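Local coordinates for protein agarase (Pseudoalteromonas fuliginea, PDB 6XJ9) that is an agarase of glycoside hydrolase family 50, which probably cleaves the glycosidic bonds of agarose, at residues F669-S674 with I684-Q689. Numbering follows the deposited sequence.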
# COMPACT_ATOMS: atom_id res chain seq x y z
N PHE A 669 10.51 -11.92 -14.04
CA PHE A 669 10.78 -11.68 -12.64
C PHE A 669 9.42 -11.51 -11.96
O PHE A 669 8.44 -11.21 -12.63
CB PHE A 669 11.65 -10.43 -12.44
CG PHE A 669 10.92 -9.11 -12.53
CD1 PHE A 669 10.62 -8.55 -13.77
CD2 PHE A 669 10.52 -8.43 -11.39
CE1 PHE A 669 9.96 -7.34 -13.87
CE2 PHE A 669 9.83 -7.23 -11.49
CZ PHE A 669 9.56 -6.67 -12.72
N HIS A 670 9.36 -11.74 -10.64
CA HIS A 670 8.11 -11.54 -9.92
C HIS A 670 8.38 -11.44 -8.43
O HIS A 670 9.41 -11.87 -7.93
CB HIS A 670 7.08 -12.65 -10.22
CG HIS A 670 7.01 -13.69 -9.15
ND1 HIS A 670 6.05 -13.65 -8.14
CD2 HIS A 670 7.75 -14.80 -8.95
CE1 HIS A 670 6.21 -14.69 -7.35
NE2 HIS A 670 7.25 -15.43 -7.84
N VAL A 671 7.41 -10.83 -7.75
CA VAL A 671 7.35 -10.80 -6.30
C VAL A 671 5.92 -11.16 -5.94
O VAL A 671 4.99 -10.74 -6.62
CB VAL A 671 7.73 -9.43 -5.73
CG1 VAL A 671 7.90 -9.47 -4.22
CG2 VAL A 671 8.97 -8.82 -6.39
N GLY A 672 5.76 -11.93 -4.86
CA GLY A 672 4.46 -12.40 -4.42
C GLY A 672 4.32 -12.20 -2.92
O GLY A 672 5.32 -11.95 -2.24
N SER A 673 3.08 -12.27 -2.42
CA SER A 673 2.80 -12.19 -0.99
C SER A 673 1.59 -13.04 -0.62
O SER A 673 0.67 -13.22 -1.41
CB SER A 673 2.61 -10.79 -0.53
OG SER A 673 2.68 -10.77 0.89
N SER A 674 1.58 -13.52 0.64
CA SER A 674 0.55 -14.42 1.10
C SER A 674 -0.78 -13.70 1.37
O SER A 674 -1.83 -14.34 1.45
CB SER A 674 1.03 -15.16 2.31
OG SER A 674 2.06 -16.06 1.94
N ILE A 684 10.04 -15.04 -4.98
CA ILE A 684 10.50 -13.88 -4.22
C ILE A 684 9.31 -13.36 -3.40
O ILE A 684 8.24 -13.09 -3.93
CB ILE A 684 11.10 -12.82 -5.18
CG1 ILE A 684 12.25 -13.39 -6.03
CG2 ILE A 684 11.52 -11.56 -4.44
CD1 ILE A 684 13.47 -13.83 -5.22
N HIS A 685 9.51 -13.24 -2.08
CA HIS A 685 8.40 -13.04 -1.14
C HIS A 685 8.42 -11.64 -0.54
O HIS A 685 9.47 -11.19 -0.06
CB HIS A 685 8.52 -14.02 0.05
CG HIS A 685 8.48 -15.47 -0.30
ND1 HIS A 685 8.45 -16.46 0.68
CD2 HIS A 685 8.47 -16.10 -1.49
CE1 HIS A 685 8.44 -17.64 0.10
NE2 HIS A 685 8.44 -17.45 -1.23
N ALA A 686 7.23 -11.02 -0.47
CA ALA A 686 7.06 -9.73 0.20
C ALA A 686 6.17 -9.88 1.43
O ALA A 686 5.47 -10.87 1.60
CB ALA A 686 6.46 -8.71 -0.75
N ALA A 687 6.15 -8.84 2.27
CA ALA A 687 5.40 -8.85 3.52
C ALA A 687 3.90 -8.74 3.28
O ALA A 687 3.11 -9.25 4.08
CB ALA A 687 5.90 -7.74 4.40
N ASN A 688 3.51 -8.07 2.19
CA ASN A 688 2.13 -7.76 1.86
C ASN A 688 2.12 -7.09 0.49
O ASN A 688 3.17 -6.93 -0.14
CB ASN A 688 1.48 -6.87 2.94
CG ASN A 688 2.28 -5.61 3.23
OD1 ASN A 688 2.72 -4.93 2.32
ND2 ASN A 688 2.43 -5.27 4.50
N GLN A 689 0.93 -6.68 0.02
CA GLN A 689 0.79 -6.14 -1.33
C GLN A 689 1.61 -4.86 -1.48
O GLN A 689 2.17 -4.64 -2.55
CB GLN A 689 -0.68 -5.96 -1.73
CG GLN A 689 -1.37 -7.26 -2.10
CD GLN A 689 -0.64 -8.01 -3.20
OE1 GLN A 689 -0.39 -7.50 -4.29
NE2 GLN A 689 -0.35 -9.28 -2.93
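Gly672 and His685 form a single parallel beta bridge inside the long loop that joins strand 664-666 to helix 689-704. That strand is probably part of the (beta/alpha)8 barrel of GH50 enzymes, so the bridge orders a beta-to-alpha loop of the catalytic domain. Both segments run in the same direction. Gly672 N donates to Ile684 O (2.9 Å), and Ala686 N donates to Gly672 O at 2.8 Å. Both bonds meet their carbonyls almost head-on, at C=O...donor angles near 168°. Two CA-H...O contacts, from Val671 to Ile684 O and from His685 to Gly672 O, add to the pairing.

Beyond the bridge, the Ser673 hydroxyl takes over. OG lies anti to the backbone N (chi1 -166°), which swings it across to the second segment. It donates to Ala686 O at 2.9 Å, approaching from above the carbonyl plane. Asn688 N is also near, but the angle is too poor for a bond. With an alanine here the hydroxyl is gone, and the two segments would probably be less firmly held beyond the bridge, with Ala686 O lacking this donor.

On the apolar side, Val671 CG1 rests against Ala686 CB at 3.8 Å and more loosely against Ile684 CG2 (4.2 Å). The Ile684 side chain also lies beside the carbonyl of His670, with CB 3.4 Å from His670 O. The His670 ring end comes near Ile684 N, obliquely, and its NE2 accepts a hydrogen bond from Leu683 N. Ile684 N is buried without a partner.

The second segment leads directly into helix 689-704, where Asn688 is the N-cap and its OD1 accepts from Asp691 N. That helix packs on Ile684 and Ala686 through Met695, and its Arg692 bonds Val671 O. Strands 103-111 and 116-123 of the N-terminal CBM-like domain meet the loop through Gln104 at His685 N and Asn122 at His685 O.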